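PDB 2Q07: uncharacterized protein AF0587 from Archaeoglobus fulgidus DSM 4304, which is of unknown function but, as a C-terminal piece of an archaeosine synthase type 1 family protein that includes a PUA domain, probably contributes to RNA binding in tRNA modification. Local coordinates for residues A[47-52]-A[71-76]; A[63-68]-A[122-127]; A[195-200]-A[205-210]. All blocks are in the same frame, centred on the assembly; numbering follows the deposited sequence.

Contact 1: residues A[47-52]-A[71-76]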
# COMPACT_ATOMS: atom_id res chain seq x y z
N ARG A 47 4.36 -19.19 1.22
CA ARG A 47 4.92 -20.17 2.14
C ARG A 47 6.24 -19.69 2.74
O ARG A 47 6.48 -19.86 3.93
CB ARG A 47 5.13 -21.51 1.44
CG ARG A 47 4.07 -22.53 1.78
CD ARG A 47 4.44 -23.87 1.18
NE ARG A 47 3.80 -24.09 -0.11
CZ ARG A 47 4.23 -24.98 -1.00
NH1 ARG A 47 5.29 -25.72 -0.74
NH2 ARG A 47 3.56 -25.16 -2.13
N THR A 48 7.10 -19.08 1.93
CA THR A 48 8.38 -18.59 2.44
C THR A 48 8.20 -17.53 3.53
O THR A 48 8.74 -17.67 4.62
CB THR A 48 9.26 -18.01 1.31
OG1 THR A 48 9.59 -19.06 0.38
CG2 THR A 48 10.54 -17.43 1.87
N HIS A 49 7.45 -16.47 3.24
CA HIS A 49 7.25 -15.44 4.25
C HIS A 49 6.56 -16.00 5.49
O HIS A 49 6.95 -15.67 6.61
CB HIS A 49 6.46 -14.25 3.67
CG HIS A 49 7.27 -13.41 2.73
ND1 HIS A 49 7.14 -12.04 2.65
CD2 HIS A 49 8.26 -13.74 1.87
CE1 HIS A 49 8.01 -11.56 1.79
NE2 HIS A 49 8.71 -12.58 1.30
N ARG A 50 5.57 -16.86 5.31
CA ARG A 50 4.90 -17.44 6.47
C ARG A 50 5.85 -18.31 7.31
O ARG A 50 5.86 -18.22 8.54
CB ARG A 50 3.68 -18.25 6.03
CG ARG A 50 2.46 -17.40 5.77
CD ARG A 50 1.23 -18.22 5.43
NE ARG A 50 1.32 -18.85 4.11
CZ ARG A 50 1.48 -20.15 3.91
NH1 ARG A 50 1.58 -20.99 4.94
NH2 ARG A 50 1.54 -20.63 2.67
N ALA A 51 6.67 -19.13 6.65
CA ALA A 51 7.62 -19.98 7.36
C ALA A 51 8.59 -19.11 8.16
O ALA A 51 8.88 -19.39 9.32
CB ALA A 51 8.39 -20.85 6.37
N LEU A 52 9.10 -18.06 7.52
CA LEU A 52 10.03 -17.14 8.17
C LEU A 52 9.42 -16.50 9.41
O LEU A 52 9.98 -16.56 10.50
CB LEU A 52 10.44 -16.05 7.19
CG LEU A 52 11.84 -16.16 6.60
CD1 LEU A 52 12.06 -15.07 5.56
CD2 LEU A 52 12.85 -16.06 7.74
N VAL A 71 8.76 -3.17 -2.90
CA VAL A 71 7.51 -3.00 -2.16
C VAL A 71 7.52 -3.03 -0.63
O VAL A 71 7.78 -4.07 -0.03
CB VAL A 71 6.48 -4.07 -2.60
CG1 VAL A 71 5.14 -3.82 -1.92
CG2 VAL A 71 6.34 -4.06 -4.11
N PRO A 72 7.26 -1.89 0.01
CA PRO A 72 7.24 -1.91 1.47
C PRO A 72 6.04 -2.81 1.81
O PRO A 72 5.01 -2.76 1.13
CB PRO A 72 6.97 -0.44 1.83
CG PRO A 72 7.70 0.29 0.73
CD PRO A 72 7.30 -0.50 -0.49
N ARG A 73 6.19 -3.63 2.83
CA ARG A 73 5.12 -4.54 3.22
C ARG A 73 3.74 -3.86 3.34
O ARG A 73 2.71 -4.47 3.06
CB ARG A 73 5.47 -5.22 4.54
CG ARG A 73 4.34 -6.04 5.15
CD ARG A 73 4.79 -7.46 5.40
NE ARG A 73 4.78 -8.25 4.18
CZ ARG A 73 5.55 -9.30 3.95
NH1 ARG A 73 6.44 -9.71 4.85
NH2 ARG A 73 5.42 -9.96 2.80
N GLU A 74 3.74 -2.58 3.72
CA GLU A 74 2.50 -1.83 3.90
C GLU A 74 1.70 -1.58 2.63
O GLU A 74 0.52 -1.25 2.70
CB GLU A 74 2.80 -0.48 4.56
CG GLU A 74 3.32 -0.57 5.99
CD GLU A 74 4.79 -0.97 6.09
OE1 GLU A 74 5.46 -1.15 5.05
OE2 GLU A 74 5.28 -1.10 7.22
N PHE A 75 2.34 -1.72 1.47
CA PHE A 75 1.65 -1.50 0.21
C PHE A 75 1.46 -2.79 -0.58
O PHE A 75 1.03 -2.75 -1.72
CB PHE A 75 2.44 -0.50 -0.65
CG PHE A 75 2.73 0.82 0.02
CD1 PHE A 75 4.03 1.14 0.42
CD2 PHE A 75 1.71 1.75 0.25
CE1 PHE A 75 4.31 2.36 1.03
CE2 PHE A 75 1.98 2.98 0.86
CZ PHE A 75 3.29 3.29 1.25
N GLU A 76 1.76 -3.93 0.03
CA GLU A 76 1.67 -5.19 -0.70
C GLU A 76 0.26 -5.64 -1.12
O GLU A 76 0.12 -6.65 -1.78
CB GLU A 76 2.38 -6.31 0.08
CG GLU A 76 1.50 -7.13 1.00
CD GLU A 76 2.19 -8.40 1.48
OE1 GLU A 76 1.48 -9.33 1.90
OE2 GLU A 76 3.45 -8.47 1.44

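Contact 2: residues A[63-68]-A[122-127]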
# COMPACT_ATOMS: atom_id res chain seq x y z
N ILE A 63 10.59 -4.76 3.60
CA ILE A 63 10.53 -4.32 2.23
C ILE A 63 10.83 -5.56 1.41
O ILE A 63 11.82 -6.24 1.64
CB ILE A 63 11.57 -3.23 1.93
CG1 ILE A 63 11.19 -1.94 2.67
CG2 ILE A 63 11.66 -2.99 0.42
CD1 ILE A 63 12.17 -0.81 2.49
N ILE A 64 9.94 -5.88 0.47
CA ILE A 64 10.12 -7.03 -0.39
C ILE A 64 10.80 -6.59 -1.68
O ILE A 64 10.28 -5.72 -2.39
CB ILE A 64 8.76 -7.70 -0.74
CG1 ILE A 64 8.13 -8.30 0.53
CG2 ILE A 64 8.95 -8.76 -1.82
CD1 ILE A 64 7.40 -7.30 1.40
N ILE A 65 11.95 -7.17 -1.99
CA ILE A 65 12.66 -6.81 -3.22
C ILE A 65 12.13 -7.66 -4.38
O ILE A 65 12.07 -8.89 -4.28
CB ILE A 65 14.18 -7.04 -3.11
CG1 ILE A 65 14.77 -6.16 -2.00
CG2 ILE A 65 14.86 -6.73 -4.44
CD1 ILE A 65 16.22 -6.45 -1.70
N SER A 66 11.75 -7.00 -5.46
CA SER A 66 11.24 -7.67 -6.65
C SER A 66 11.73 -6.91 -7.88
O SER A 66 12.65 -6.09 -7.79
CB SER A 66 9.71 -7.70 -6.62
OG SER A 66 9.21 -8.53 -7.64
N SER A 67 11.13 -7.19 -9.03
CA SER A 67 11.50 -6.51 -10.26
C SER A 67 10.29 -6.37 -11.18
O SER A 67 9.63 -7.36 -11.51
CB SER A 67 12.61 -7.28 -10.99
OG SER A 67 12.99 -6.60 -12.18
N PRO A 68 9.99 -5.14 -11.62
CA PRO A 68 10.72 -3.90 -11.32
C PRO A 68 10.34 -3.28 -9.98
O PRO A 68 10.94 -2.30 -9.55
CB PRO A 68 10.33 -2.97 -12.47
CG PRO A 68 9.42 -3.80 -13.38
CD PRO A 68 8.85 -4.85 -12.50
N GLY A 122 21.90 -14.34 -3.56
CA GLY A 122 22.14 -14.19 -4.99
C GLY A 122 21.88 -12.81 -5.56
O GLY A 122 22.24 -11.80 -4.96
N GLY A 123 21.26 -12.78 -6.74
CA GLY A 123 20.95 -11.53 -7.40
C GLY A 123 20.42 -10.42 -6.50
O GLY A 123 20.71 -9.24 -6.74
N TYR A 124 19.65 -10.79 -5.48
CA TYR A 124 19.09 -9.81 -4.56
C TYR A 124 20.16 -9.10 -3.75
O TYR A 124 20.05 -7.91 -3.47
CB TYR A 124 18.10 -10.45 -3.60
CG TYR A 124 16.84 -10.97 -4.25
CD1 TYR A 124 16.71 -12.31 -4.59
CD2 TYR A 124 15.78 -10.11 -4.53
CE1 TYR A 124 15.56 -12.80 -5.18
CE2 TYR A 124 14.62 -10.58 -5.12
CZ TYR A 124 14.52 -11.92 -5.45
OH TYR A 124 13.37 -12.39 -6.03
N ARG A 125 21.20 -9.84 -3.36
CA ARG A 125 22.27 -9.24 -2.59
C ARG A 125 22.99 -8.20 -3.44
O ARG A 125 23.46 -7.18 -2.93
CB ARG A 125 23.26 -10.30 -2.11
CG ARG A 125 22.78 -11.05 -0.87
CD ARG A 125 23.91 -11.81 -0.19
NE ARG A 125 25.12 -11.00 -0.09
CZ ARG A 125 26.11 -11.24 0.77
NH1 ARG A 125 26.04 -12.26 1.60
NH2 ARG A 125 27.18 -10.45 0.78
N LYS A 126 23.07 -8.45 -4.74
CA LYS A 126 23.71 -7.51 -5.65
C LYS A 126 22.96 -6.19 -5.62
O LYS A 126 23.56 -5.12 -5.66
CB LYS A 126 23.73 -8.06 -7.08
CG LYS A 126 24.72 -9.18 -7.31
CD LYS A 126 24.77 -9.54 -8.80
CE LYS A 126 25.90 -10.51 -9.10
NZ LYS A 126 25.97 -10.81 -10.56
N VAL A 127 21.63 -6.26 -5.57
CA VAL A 127 20.81 -5.05 -5.52
C VAL A 127 21.15 -4.30 -4.24
O VAL A 127 21.48 -3.11 -4.27
CB VAL A 127 19.30 -5.40 -5.54
CG1 VAL A 127 18.47 -4.19 -5.15
CG2 VAL A 127 18.89 -5.90 -6.93

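Contact 3: residues A[195-200]-A[205-210]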
# COMPACT_ATOMS: atom_id res chain seq x y z
N GLU A 195 -8.01 -10.24 3.16
CA GLU A 195 -9.32 -9.60 3.16
C GLU A 195 -9.58 -8.88 4.47
O GLU A 195 -10.49 -9.23 5.22
CB GLU A 195 -10.41 -10.64 2.92
CG GLU A 195 -10.19 -11.50 1.68
CD GLU A 195 -11.34 -12.45 1.42
OE1 GLU A 195 -11.76 -13.15 2.36
OE2 GLU A 195 -11.82 -12.49 0.27
N LEU A 196 -8.78 -7.85 4.74
CA LEU A 196 -8.89 -7.08 5.96
C LEU A 196 -10.00 -6.04 5.88
O LEU A 196 -10.39 -5.61 4.80
CB LEU A 196 -7.57 -6.36 6.25
CG LEU A 196 -6.30 -7.20 6.41
CD1 LEU A 196 -5.09 -6.28 6.56
CD2 LEU A 196 -6.44 -8.11 7.61
N GLU A 197 -10.50 -5.63 7.05
CA GLU A 197 -11.53 -4.60 7.15
C GLU A 197 -11.22 -3.71 8.34
O GLU A 197 -10.46 -4.07 9.23
CB GLU A 197 -12.91 -5.22 7.36
CG GLU A 197 -13.32 -6.27 6.37
CD GLU A 197 -14.77 -6.66 6.53
OE1 GLU A 197 -15.21 -6.88 7.68
OE2 GLU A 197 -15.48 -6.74 5.51
N LEU A 198 -11.81 -2.52 8.34
CA LEU A 198 -11.63 -1.60 9.45
C LEU A 198 -13.06 -1.32 9.89
O LEU A 198 -13.88 -0.90 9.08
CB LEU A 198 -10.91 -0.33 8.99
CG LEU A 198 -10.53 0.71 10.04
CD1 LEU A 198 -9.61 0.10 11.11
CD2 LEU A 198 -9.84 1.87 9.34
N LEU A 199 -13.36 -1.57 11.15
CA LEU A 199 -14.72 -1.36 11.63
C LEU A 199 -14.82 -0.32 12.74
O LEU A 199 -13.87 -0.10 13.50
CB LEU A 199 -15.28 -2.69 12.15
CG LEU A 199 -15.14 -3.93 11.25
CD1 LEU A 199 -15.49 -5.18 12.06
CD2 LEU A 199 -16.05 -3.81 10.03
N GLU A 200 -15.98 0.33 12.81
CA GLU A 200 -16.27 1.33 13.83
C GLU A 200 -17.72 1.11 14.23
O GLU A 200 -18.62 1.16 13.39
CB GLU A 200 -16.08 2.76 13.30
CG GLU A 200 -16.55 3.84 14.28
CD GLU A 200 -16.04 5.23 13.95
OE1 GLU A 200 -16.66 6.22 14.40
OE2 GLU A 200 -15.00 5.35 13.25
N LEU A 205 -15.88 0.56 7.94
CA LEU A 205 -15.42 1.86 7.49
C LEU A 205 -14.74 1.70 6.14
O LEU A 205 -14.82 2.57 5.27
CB LEU A 205 -14.41 2.43 8.50
CG LEU A 205 -14.91 2.65 9.93
CD1 LEU A 205 -13.77 3.04 10.86
CD2 LEU A 205 -15.96 3.73 9.90
N ALA A 206 -14.07 0.57 5.97
CA ALA A 206 -13.36 0.27 4.75
C ALA A 206 -13.03 -1.22 4.71
O ALA A 206 -13.15 -1.91 5.72
CB ALA A 206 -12.06 1.10 4.68
N ARG A 207 -12.66 -1.71 3.54
CA ARG A 207 -12.29 -3.11 3.39
C ARG A 207 -11.44 -3.28 2.14
O ARG A 207 -11.55 -2.51 1.18
CB ARG A 207 -13.53 -4.02 3.31
CG ARG A 207 -14.16 -4.11 1.95
CD ARG A 207 -15.17 -5.24 1.88
NE ARG A 207 -15.78 -5.30 0.55
CZ ARG A 207 -15.10 -5.50 -0.57
NH1 ARG A 207 -13.79 -5.66 -0.53
NH2 ARG A 207 -15.73 -5.52 -1.74
N VAL A 208 -10.58 -4.29 2.16
CA VAL A 208 -9.71 -4.57 1.03
C VAL A 208 -10.53 -5.25 -0.06
O VAL A 208 -11.26 -6.20 0.22
CB VAL A 208 -8.53 -5.49 1.46
CG1 VAL A 208 -7.63 -5.78 0.27
CG2 VAL A 208 -7.75 -4.84 2.59
N ASP A 209 -10.44 -4.74 -1.28
CA ASP A 209 -11.13 -5.32 -2.43
C ASP A 209 -10.04 -6.06 -3.19
O ASP A 209 -9.24 -5.44 -3.90
CB ASP A 209 -11.71 -4.20 -3.30
CG ASP A 209 -12.47 -4.72 -4.51
OD1 ASP A 209 -12.06 -5.74 -5.12
OD2 ASP A 209 -13.48 -4.10 -4.88
N ARG A 210 -9.99 -7.38 -3.03
CA ARG A 210 -8.98 -8.20 -3.69
C ARG A 210 -9.07 -8.17 -5.21
O ARG A 210 -8.12 -8.55 -5.89
CB ARG A 210 -9.03 -9.65 -3.19
CG ARG A 210 -10.41 -10.30 -3.25
CD ARG A 210 -10.33 -11.80 -2.96
NE ARG A 210 -11.65 -12.39 -2.73
CZ ARG A 210 -11.89 -13.70 -2.71
NH1 ARG A 210 -10.91 -14.57 -2.91
NH2 ARG A 210 -13.12 -14.14 -2.47

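Contact 1: residues A[47-52]-A[71-76]
His-49, on the helix 47-55, and Arg-73, just past the edge strand 70-72, bridge by their side chains two backbones whose CA atoms lie 11.2 Å apart. Everything tight in this contact sits where the two side chains end. Arg-73 NH2 donates to His-49 ND1 at 2.7 Å, with an N-H...N angle of 167°; the acceptor lies in the guanidinium plane, while the donor is tilted slightly from the imidazole plane. The two flat groups thus meet edge to edge but stand 77° apart. A weak second bond runs from NH1 to the same nitrogen. Because ND1 acts as acceptor, the ring hydrogen is expected on NE2, which is hydrogen-bonded to Pro-36 O.

Both residues belong to the region assigned to the UDG-like clan, where strand 70-72 borders a mixed five-stranded sheet and the helix lies against one side of it. Arg-73 gets there by sending CG anti to its backbone nitrogen (chi1 172°) and then bending at chi2 and chi3. A second edge of the same guanidinium, NE and NH2, converges on the single oxygen OE2 of Glu-76, NH2 at 2.8 Å, while NH1 forms a salt bridge with Glu-62. The case illustrates how a buried arginine is kept in place by acidic partners: the two glutamates probably balance its charge and fix the rotation of the group.

The loose side is the far flank of the helix, where Arg-47 and Arg-50 are exposed and Thr-48 and Ala-51 partly so; their side chains make no contact with residues 71-76.

Contact 2: residues A[63-68]-A[122-127]
Ile-65 ends the strand 61-65 and packs against Tyr-124 in the first turn of the helix 123-132, two residues after the N-cap Gly-122, a strand-to-helix contact on one side of the mixed five-stranded sheet in the UDG-like region. The helix follows the parallel strand 115-118 and leads into the parallel strand 138-141, so it forms the connection of a beta-alpha-beta unit and lies over the same sheet that Ile-65 helps to build.

Apolar contacts carry most of the joint. The methyl CG2 of Ile-65 meets the edge of the tyrosine ring, in its plane, at 3.5 Å from Tyr-124 CD2, with Ile-65 CB close behind. The two side chains pass alongside each other, running opposite ways. This methyl stands anti to the isoleucine backbone nitrogen, while CG1 lies beside that nitrogen (chi1 -62°). One turn further along the helix, Val-127 CG1 makes a looser contact with the same CG2, at 4.5 Å.

Neighbours outside the segments extend the apolar surface: Trp-92 meets the Tyr-124 ring edge-to-face and also touches Val-127, which in turn packs on Val-100 of helix 94-111. Pro-36, at the end of strand 31-36, and Cys-37 in the loop after it also touch the tyrosine.

The closest approach of all is polar to aromatic: the carbonyl oxygen of Ile-65 comes obliquely to the ring, 3.2 Å from Tyr-124 CE2.

Contact 3: residues A[195-200]-A[205-210]
Leu-198 O takes two backbone donors from the facing strand: Leu-205 N at 2.7 Å, nearly straight, and Ala-206 N in a weak bond at 3.4 Å. Val-208 N reaches Leu-196 O, and Leu-198 N reaches Ala-206 O, both at 3.0 Å. Between these rungs Glu-197 and Arg-207 form a non-hydrogen-bonded pair, their CA atoms 4.1 Å apart. Their touch is aliphatic, Glu-197 CG on Arg-207 CB; the carboxylate makes its salt bridge with Arg-204 instead.

At one end of the strand pair Glu-195 and Arg-210 form a salt bridge, Glu-195 OE2 lying 3.0 Å from Arg-210 NE. The oxygen sits over a face of the guanidinium, offset toward its rim, and the two planes are 84° apart; the attraction is therefore between charges, with no N-H aimed at the carboxylate.

Packing completes the joint. Val-208 CG2 rests on Leu-196 CB, and both side chains press against Leu-173 of helix 168-181. At the other end CG of Leu-205 lies beside its backbone nitrogen (chi1 -60°), which turns both methyls toward Glu-200: they straddle Glu-200 CB, with CD1 at 3.4 Å from it, and CD1 also touches Leu-198 CG. With an alanine in place of Leu-205, a gap would probably open beside Glu-200 CB and Leu-198 CG, where these methyls now pack.

Two residues, Leu-205 and Ala-206, set against the one residue Leu-198 define a classic beta bulge, placed in the hairpin of strands 197-200 and 203-209 at the centre of the four-stranded antiparallel sheet of the pre-PUA region.

Contacts 1 and 2 are buried and share one sheet: strands 61-65 and 70-72 are neighbours in it, and Ile-64 touches both His-49 and Arg-73. Yet their chemistry differs. Contact 1 puts a charged network among buried residues, whereas contact 2, about 14 Å away between centres, depends on hydrocarbon and aromatic surfaces. Contact 3 belongs to another sheet, in the pre-PUA region, with its nearest atoms about 8 Å from contact 1 and its centre about 30 Å from that of contact 2. Only partly buried, it joins adjacent strands mainly through main-chain bonds, with its ion pair at an exposed end of the strand pair and Leu-196 and Val-208 packed on helix 168-181.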